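Local coordinates for enoyl-CoA hydratase (Mycobacterium smegmatis, PDB 3PE8), which probably catalyses the reversible addition of water to the double bond of enoyl-CoA thioesters, as expected of a member of the enoyl-CoA hydratase/isomerase family, and binds a zinc ion, at residues V19-L33 / V57-D71. Numbering follows the deposited sequence.
Sequences VRTLTLNRPQSRNAL and VIVTGADPVFCAGLD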
ATOM      1  N   VAL A  19      28.683 -22.507   9.416  1.00 10.80           N
ATOM      2  CA  VAL A  19      27.284 -22.834   9.190  1.00 10.33           C
ATOM      3  C   VAL A  19      26.719 -23.541  10.408  1.00 11.52           C
ATOM      4  O   VAL A  19      27.282 -24.532  10.861  1.00 12.37           O
ATOM      5  CB  VAL A  19      27.124 -23.705   7.926  1.00 11.58           C
ATOM      6  CG1 VAL A  19      25.616 -24.057   7.693  1.00 12.31           C
ATOM      7  CG2 VAL A  19      27.743 -23.014   6.684  1.00 12.78           C
ATOM      8  N   ARG A  20      25.621 -22.999  10.958  1.00 11.19           N
ATOM      9  CA  ARG A  20      24.994 -23.601  12.138  1.00 11.97           C
ATOM     10  C   ARG A  20      23.757 -24.351  11.681  1.00 11.68           C
ATOM     11  O   ARG A  20      22.863 -23.760  11.086  1.00 10.49           O
ATOM     12  CB  ARG A  20      24.599 -22.563  13.172  1.00 13.11           C
ATOM     13  CG  ARG A  20      23.953 -23.250  14.402  1.00 14.64           C
ATOM     14  CD  ARG A  20      24.040 -22.441  15.628  1.00 16.26           C
ATOM     15  NE  ARG A  20      25.419 -22.233  16.037  1.00 14.96           N
ATOM     16  CZ  ARG A  20      25.774 -21.352  16.948  1.00 17.49           C
ATOM     17  NH1 ARG A  20      24.836 -20.600  17.543  1.00 19.40           N
ATOM     18  NH2 ARG A  20      27.065 -21.205  17.278  1.00 19.00           N
ATOM     19  N   THR A  21      23.730 -25.659  11.939  1.00 11.06           N
ATOM     20  CA  THR A  21      22.587 -26.478  11.625  1.00 10.95           C
ATOM     21  C   THR A  21      21.771 -26.686  12.892  1.00 10.45           C
ATOM     22  O   THR A  21      22.309 -27.123  13.934  1.00 11.55           O
ATOM     23  CB  THR A  21      23.022 -27.838  11.037  1.00 12.25           C
ATOM     24  OG1 THR A  21      23.868 -27.651   9.881  1.00 13.83           O
ATOM     25  CG2 THR A  21      21.786 -28.681  10.625  1.00 11.94           C
ATOM     26  N   LEU A  22      20.479 -26.381  12.800  1.00 10.12           N
ATOM     27  CA  LEU A  22      19.516 -26.545  13.899  1.00 10.27           C
ATOM     28  C   LEU A  22      18.590 -27.670  13.447  1.00 10.32           C
ATOM     29  O   LEU A  22      17.905 -27.549  12.412  1.00 11.19           O
ATOM     30  CB  LEU A  22      18.720 -25.254  14.087  1.00 10.39           C
ATOM     31  CG  LEU A  22      19.539 -23.993  14.400  1.00 10.63           C
ATOM     32  CD1 LEU A  22      18.614 -22.773  14.501  1.00 11.59           C
ATOM     33  CD2 LEU A  22      20.378 -24.184  15.685  1.00 13.40           C
ATOM     34  N   THR A  23      18.634 -28.777  14.178  1.00 10.09           N
ATOM     35  CA  THR A  23      17.848 -29.972  13.820  1.00 10.52           C
ATOM     36  C   THR A  23      16.738 -30.154  14.839  1.00 10.06           C
ATOM     37  O   THR A  23      17.016 -30.455  15.995  1.00 12.55           O
ATOM     38  CB  THR A  23      18.728 -31.221  13.744  1.00 11.82           C
ATOM     39  OG1 THR A  23      19.808 -31.013  12.794  1.00 12.67           O
ATOM     40  CG2 THR A  23      17.874 -32.452  13.335  1.00 13.14           C
ATOM     41  N   LEU A  24      15.480 -29.968  14.414  1.00 10.57           N
ATOM     42  CA  LEU A  24      14.312 -30.263  15.244  1.00 11.69           C
ATOM     43  C   LEU A  24      14.388 -31.737  15.647  1.00 11.87           C
ATOM     44  O   LEU A  24      14.562 -32.589  14.796  1.00 13.39           O
ATOM     45  CB  LEU A  24      13.011 -30.009  14.487  1.00 11.38           C
ATOM     46  CG  LEU A  24      12.830 -28.641  13.813  1.00 13.05           C
ATOM     47  CD1 LEU A  24      11.522 -28.676  13.018  1.00 13.28           C
ATOM     48  CD2 LEU A  24      12.811 -27.485  14.823  1.00 14.05           C
ATOM     49  N   ASN A  25      14.325 -32.032  16.941  1.00 12.25           N
ATOM     50  CA  ASN A  25      14.681 -33.358  17.424  1.00 13.00           C
ATOM     51  C   ASN A  25      13.640 -33.953  18.392  1.00 13.45           C
ATOM     52  O   ASN A  25      13.957 -34.325  19.540  1.00 14.88           O
ATOM     53  CB  ASN A  25      16.098 -33.359  18.064  1.00 13.96           C
ATOM     54  CG  ASN A  25      16.637 -34.765  18.266  1.00 16.72           C
ATOM     55  OD1 ASN A  25      16.443 -35.645  17.405  1.00 19.05           O
ATOM     56  ND2 ASN A  25      17.296 -34.991  19.404  1.00 16.54           N
ATOM     57  N   ARG A  26      12.401 -34.025  17.915  1.00 13.29           N
ATOM     58  CA  ARG A  26      11.367 -34.774  18.623  1.00 14.52           C
ATOM     59  C   ARG A  26      10.744 -35.747  17.638  1.00 14.45           C
ATOM     60  O   ARG A  26       9.536 -35.711  17.408  1.00 14.25           O
ATOM     61  CB  ARG A  26      10.289 -33.860  19.239  1.00 15.18           C
ATOM     62  CG  ARG A  26      10.806 -32.819  20.234  1.00 16.36           C
ATOM     63  CD  ARG A  26       9.679 -31.983  20.745  1.00 17.98           C
ATOM     64  NE  ARG A  26       8.803 -32.767  21.631  1.00 19.79           N
ATOM     65  CZ  ARG A  26       7.481 -32.914  21.528  1.00 19.68           C
ATOM     66  NH1 ARG A  26       6.774 -32.350  20.542  1.00 19.77           N
ATOM     67  NH2 ARG A  26       6.844 -33.631  22.454  1.00 22.90           N
ATOM     68  N   PRO A  27      11.559 -36.658  17.086  1.00 14.56           N
ATOM     69  CA  PRO A  27      10.994 -37.525  16.046  1.00 15.05           C
ATOM     70  C   PRO A  27       9.895 -38.444  16.569  1.00 16.04           C
ATOM     71  O   PRO A  27       8.995 -38.833  15.811  1.00 16.04           O
ATOM     72  CB  PRO A  27      12.212 -38.314  15.543  1.00 15.98           C
ATOM     73  CG  PRO A  27      13.229 -38.205  16.613  1.00 16.38           C
ATOM     74  CD  PRO A  27      13.008 -36.867  17.239  1.00 15.56           C
ATOM     75  N   GLN A  28       9.949 -38.794  17.848  1.00 15.04           N
ATOM     76  CA  GLN A  28       8.920 -39.616  18.466  1.00 16.85           C
ATOM     77  C   GLN A  28       7.539 -38.956  18.411  1.00 15.77           C
ATOM     78  O   GLN A  28       6.527 -39.630  18.589  1.00 15.91           O
ATOM     79  CB  GLN A  28       9.326 -39.943  19.922  1.00 18.03           C
ATOM     80  CG  GLN A  28       9.329 -38.717  20.876  1.00 24.57           C
ATOM     81  CD  GLN A  28      10.574 -37.779  20.846  1.00 27.02           C
ATOM     82  OE1 GLN A  28      11.517 -37.911  20.031  1.00 21.47           O
ATOM     83  NE2 GLN A  28      10.579 -36.838  21.802  1.00 33.09           N
ATOM     84  N   SER A  29       7.504 -37.635  18.181  1.00 14.15           N
ATOM     85  CA  SER A  29       6.302 -36.812  18.079  1.00 15.42           C
ATOM     86  C   SER A  29       6.260 -36.047  16.742  1.00 14.24           C
ATOM     87  O   SER A  29       5.634 -34.977  16.616  1.00 14.58           O
ATOM     88  CB  SER A  29       6.255 -35.812  19.240  1.00 16.25           C
ATOM     89  OG  SER A  29       6.139 -36.517  20.466  1.00 22.09           O
ATOM     90  N   ARG A  30       6.926 -36.600  15.727  1.00 13.36           N
ATOM     91  CA  ARG A  30       6.946 -35.996  14.373  1.00 13.37           C
ATOM     92  C   ARG A  30       7.474 -34.558  14.381  1.00 12.64           C
ATOM     93  O   ARG A  30       7.065 -33.731  13.551  1.00 11.60           O
ATOM     94  CB  ARG A  30       5.560 -36.067  13.729  1.00 13.44           C
ATOM     95  CG  ARG A  30       5.082 -37.452  13.533  1.00 18.09           C
ATOM     96  CD  ARG A  30       3.665 -37.446  12.961  1.00 23.47           C
ATOM     97  NE  ARG A  30       3.279 -38.783  12.567  1.00 29.82           N
ATOM     98  CZ  ARG A  30       2.593 -39.636  13.315  1.00 33.08           C
ATOM     99  NH1 ARG A  30       2.160 -39.296  14.532  1.00 36.70           N
ATOM    100  NH2 ARG A  30       2.329 -40.849  12.825  1.00 35.88           N
ATOM    101  N   ASN A  31       8.419 -34.297  15.274  1.00 12.88           N
ATOM    102  CA  ASN A  31       9.021 -32.996  15.458  1.00 12.43           C
ATOM    103  C   ASN A  31       7.988 -31.915  15.716  1.00 13.11           C
ATOM    104  O   ASN A  31       8.197 -30.756  15.359  1.00 12.20           O
ATOM    105  CB  ASN A  31       9.911 -32.652  14.246  1.00 12.70           C
ATOM    106  CG  ASN A  31      11.106 -33.575  14.135  1.00 12.13           C
ATOM    107  OD1 ASN A  31      11.582 -34.107  15.156  1.00 12.55           O
ATOM    108  ND2 ASN A  31      11.568 -33.809  12.903  1.00 11.03           N
ATOM    109  N   ALA A  32       6.889 -32.288  16.358  1.00 14.27           N
ATOM    110  CA  ALA A  32       5.842 -31.330  16.711  1.00 14.46           C
ATOM    111  C   ALA A  32       6.428 -30.233  17.606  1.00 15.48           C
ATOM    112  O   ALA A  32       7.313 -30.480  18.461  1.00 15.53           O
ATOM    113  CB  ALA A  32       4.654 -32.045  17.382  1.00 14.51           C
ATOM    114  N   LEU A  33       5.938 -29.015  17.397  1.00 16.03           N
ATOM    115  CA  LEU A  33       6.446 -27.835  18.090  1.00 15.84           C
ATOM    116  C   LEU A  33       5.740 -27.660  19.434  1.00 16.75           C
ATOM    117  O   LEU A  33       4.717 -26.954  19.566  1.00 16.75           O
ATOM    118  CB  LEU A  33       6.262 -26.602  17.219  1.00 15.40           C
ATOM    119  CG  LEU A  33       6.946 -26.703  15.864  1.00 15.62           C
ATOM    120  CD1 LEU A  33       6.582 -25.504  15.022  1.00 19.44           C
ATOM    121  CD2 LEU A  33       8.468 -26.888  15.936  1.00 16.03           C
ATOM    122  N   VAL A  57      22.558 -20.233   8.637  1.00  9.60           N
ATOM    123  CA  VAL A  57      21.816 -21.243   9.392  1.00  9.61           C
ATOM    124  C   VAL A  57      21.135 -22.235   8.430  1.00  9.75           C
ATOM    125  O   VAL A  57      20.551 -21.804   7.404  1.00  9.54           O
ATOM    126  CB  VAL A  57      20.730 -20.592  10.302  1.00  9.62           C
ATOM    127  CG1 VAL A  57      19.925 -21.659  11.040  1.00 11.84           C
ATOM    128  CG2 VAL A  57      21.370 -19.638  11.352  1.00 11.16           C
ATOM    129  N   ILE A  58      21.205 -23.532   8.754  1.00  9.47           N
ATOM    130  CA  ILE A  58      20.368 -24.558   8.128  1.00  9.42           C
ATOM    131  C   ILE A  58      19.382 -25.064   9.162  1.00  9.57           C
ATOM    132  O   ILE A  58      19.804 -25.434  10.269  1.00 11.22           O
ATOM    133  CB  ILE A  58      21.229 -25.747   7.578  1.00  9.55           C
ATOM    134  CG1 ILE A  58      22.200 -25.257   6.502  1.00 10.02           C
ATOM    135  CG2 ILE A  58      20.334 -26.898   7.055  1.00  8.64           C
ATOM    136  CD1 ILE A  58      23.249 -26.277   6.083  1.00 10.33           C
ATOM    137  N   VAL A  59      18.108 -25.128   8.796  1.00  9.04           N
ATOM    138  CA  VAL A  59      17.095 -25.716   9.650  1.00  8.65           C
ATOM    139  C   VAL A  59      16.641 -27.024   9.017  1.00  9.13           C
ATOM    140  O   VAL A  59      16.307 -27.040   7.835  1.00  9.11           O
ATOM    141  CB  VAL A  59      15.873 -24.789   9.836  1.00  9.40           C
ATOM    142  CG1 VAL A  59      14.741 -25.501  10.646  1.00 10.93           C
ATOM    143  CG2 VAL A  59      16.243 -23.492  10.566  1.00 10.98           C
ATOM    144  N   THR A  60      16.605 -28.110   9.809  1.00  8.65           N
ATOM    145  CA  THR A  60      16.145 -29.387   9.271  1.00  9.07           C
ATOM    146  C   THR A  60      15.472 -30.140  10.386  1.00 10.35           C
ATOM    147  O   THR A  60      15.473 -29.677  11.535  1.00 11.09           O
ATOM    148  CB  THR A  60      17.306 -30.153   8.590  1.00  9.94           C
ATOM    149  OG1 THR A  60      16.779 -31.190   7.746  1.00  9.57           O
ATOM    150  CG2 THR A  60      18.308 -30.761   9.587  1.00 10.73           C
ATOM    151  N   GLY A  61      14.914 -31.292  10.059  1.00  9.65           N
ATOM    152  CA  GLY A  61      14.299 -32.156  11.077  1.00 10.15           C
ATOM    153  C   GLY A  61      14.959 -33.510  11.179  1.00  9.84           C
ATOM    154  O   GLY A  61      15.448 -34.056  10.181  1.00 10.69           O
ATOM    155  N   ALA A  62      14.921 -34.092  12.372  1.00 10.92           N
ATOM    156  CA  ALA A  62      15.256 -35.496  12.536  1.00 11.48           C
ATOM    157  C   ALA A  62      14.321 -36.328  11.669  1.00 11.64           C
ATOM    158  O   ALA A  62      13.135 -36.050  11.622  1.00 12.99           O
ATOM    159  CB  ALA A  62      15.141 -35.897  14.014  1.00 12.34           C
ATOM    160  N   ASP A  63      14.833 -37.321  10.956  1.00 11.40           N
ATOM    161  CA  ASP A  63      13.981 -38.103  10.060  1.00 11.86           C
ATOM    162  C   ASP A  63      12.881 -38.876  10.817  1.00 11.92           C
ATOM    163  O   ASP A  63      13.043 -39.207  12.003  1.00 12.20           O
ATOM    164  CB  ASP A  63      14.810 -39.102   9.241  1.00 11.32           C
ATOM    165  CG  ASP A  63      15.393 -38.505   7.948  1.00 15.30           C
ATOM    166  OD1 ASP A  63      14.914 -37.490   7.444  1.00 14.77           O
ATOM    167  OD2 ASP A  63      16.324 -39.161   7.391  1.00 19.04           O
ATOM    168  N   PRO A  64      11.778 -39.203  10.123  1.00 12.48           N
ATOM    169  CA  PRO A  64      11.529 -38.995   8.693  1.00 12.87           C
ATOM    170  C   PRO A  64      10.605 -37.838   8.364  1.00 13.48           C
ATOM    171  O   PRO A  64      10.261 -37.672   7.187  1.00 14.16           O
ATOM    172  CB  PRO A  64      10.860 -40.300   8.308  1.00 13.43           C
ATOM    173  CG  PRO A  64       9.953 -40.558   9.531  1.00 13.40           C
ATOM    174  CD  PRO A  64      10.783 -40.122  10.717  1.00 13.67           C
ATOM    175  N   VAL A  65      10.207 -37.056   9.367  1.00 13.53           N
ATOM    176  CA  VAL A  65       9.269 -35.947   9.192  1.00 13.14           C
ATOM    177  C   VAL A  65      10.056 -34.652   9.398  1.00 12.42           C
ATOM    178  O   VAL A  65      10.947 -34.610  10.231  1.00 13.60           O
ATOM    179  CB  VAL A  65       8.097 -36.083  10.173  1.00 14.11           C
ATOM    180  CG1 VAL A  65       7.224 -34.815  10.172  1.00 16.10           C
ATOM    181  CG2 VAL A  65       7.253 -37.336   9.850  1.00 14.57           C
ATOM    182  N   PHE A  66       9.790 -33.596   8.627  1.00 10.47           N
ATOM    183  CA  PHE A  66      10.403 -32.288   8.902  1.00  9.54           C
ATOM    184  C   PHE A  66       9.759 -31.689  10.156  1.00 10.67           C
ATOM    185  O   PHE A  66      10.436 -31.524  11.186  1.00  9.60           O
ATOM    186  CB  PHE A  66      10.312 -31.327   7.703  1.00  9.15           C
ATOM    187  CG  PHE A  66      10.717 -29.924   8.045  1.00  8.22           C
ATOM    188  CD1 PHE A  66      12.059 -29.593   8.183  1.00 10.26           C
ATOM    189  CD2 PHE A  66       9.777 -28.930   8.188  1.00  8.58           C
ATOM    190  CE1 PHE A  66      12.445 -28.313   8.499  1.00 11.67           C
ATOM    191  CE2 PHE A  66      10.165 -27.614   8.460  1.00 11.86           C
ATOM    192  CZ  PHE A  66      11.493 -27.314   8.639  1.00 11.30           C
ATOM    193  N   CYS A  67       8.452 -31.446  10.107  1.00  9.96           N
ATOM    194  CA  CYS A  67       7.702 -30.879  11.243  1.00  9.68           C
ATOM    195  C   CYS A  67       6.210 -31.026  10.977  1.00 11.08           C
ATOM    196  O   CYS A  67       5.726 -30.506   9.964  1.00 11.08           O
ATOM    197  CB  CYS A  67       8.057 -29.398  11.442  1.00  9.21           C
ATOM    198  SG  CYS A  67       7.181 -28.653  12.821  1.00 12.03           S
ATOM    199  N   ALA A  68       5.510 -31.736  11.876  1.00 12.37           N
ATOM    200  CA  ALA A  68       4.065 -31.989  11.747  1.00 13.60           C
ATOM    201  C   ALA A  68       3.201 -30.838  12.219  1.00 14.61           C
ATOM    202  O   ALA A  68       1.985 -30.960  12.113  1.00 15.66           O
ATOM    203  CB  ALA A  68       3.683 -33.267  12.523  1.00 15.46           C
ATOM    204  N   GLY A  69       3.802 -29.770  12.759  1.00 15.34           N
ATOM    205  CA  GLY A  69       3.053 -28.584  13.223  1.00 16.70           C
ATOM    206  C   GLY A  69       3.106 -28.418  14.733  1.00 19.18           C
ATOM    207  O   GLY A  69       3.897 -29.036  15.411  1.00 18.35           O
ATOM    208  N   LEU A  70       2.213 -27.584  15.249  1.00 21.42           N
ATOM    209  CA  LEU A  70       2.145 -27.334  16.687  1.00 25.97           C
ATOM    210  C   LEU A  70       1.758 -28.622  17.388  1.00 28.15           C
ATOM    211  O   LEU A  70       1.012 -29.450  16.830  1.00 27.98           O
ATOM    212  CB  LEU A  70       1.134 -26.217  16.961  1.00 26.92           C
ATOM    213  CG  LEU A  70       1.707 -24.805  17.092  1.00 30.91           C
ATOM    214  CD1 LEU A  70       2.720 -24.395  16.023  1.00 33.18           C
ATOM    215  CD2 LEU A  70       0.496 -23.808  17.146  1.00 35.59           C
ATOM    216  N   ASP A  71       2.293 -28.830  18.599  1.00 30.12           N
ATOM    217  CA  ASP A  71       1.932 -30.006  19.399  1.00 32.48           C
ATOM    218  C   ASP A  71       0.506 -29.773  19.925  1.00 35.00           C
ATOM    219  O   ASP A  71       0.294 -28.993  20.856  1.00 35.53           O
ATOM    220  CB  ASP A  71       2.961 -30.246  20.530  1.00 32.52           C
ATOM    221  CG  ASP A  71       2.877 -31.660  21.126  1.00 35.38           C
ATOM    222  OD1 ASP A  71       1.755 -32.040  21.551  1.00 36.03           O
ATOM    223  OD2 ASP A  71       3.916 -32.390  21.174  1.00 34.02           O
TER
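Asn31 pushes its amide into the turn that follows strand 57-61, where ND2 donates to Ala62 O (3.0 Å), lying on a lone pair of that carbonyl, and to Phe66 O (3.1 Å), which it meets from above the carbonyl plane. A weak third bond runs to Val65 O. Asn31 OD1 accepts from Arg26 N (2.9 Å), so this buried asparagine, donor and acceptor in one flat group, ties both loops together. Gly61, with no side chain, leaves room for Asn31 ND2 and Phe66 O close to its CA. Further along, Arg26 bends at chi3 (70°) and sends NH1 to Asp71 OD2 (2.9 Å) in a salt bridge, reaching the anti lone pair with the guanidinium and carboxylate planes 39° apart; NH1 also bonds Ala32 O, which fixes the guanidinium's rotation. These loops prolong strands 19-24 and 57-61, the parallel pair of a beta-alpha-beta unit in the crotonase fold, whose helix 35-50 packs on Leu22, Leu24 and Val57. On the opposite face Thr23 OG1 lies beside Thr60 CG2 (3.5 Å), while Ile58 CD1 meets Val19 CG1 (3.6 Å) beneath helix 183-195. Beyond the turn, Leu33 N bonds Gly69 O (2.8 Å), and Leu33 CG rests on Cys67 SG. Asn100 bonds Asp63 OD1 and Gly61 N, and Asp63 OD2 bonds His180. The side chain of Leu70 lies about 5 Å from the zinc ion bound by Glu109 and His129.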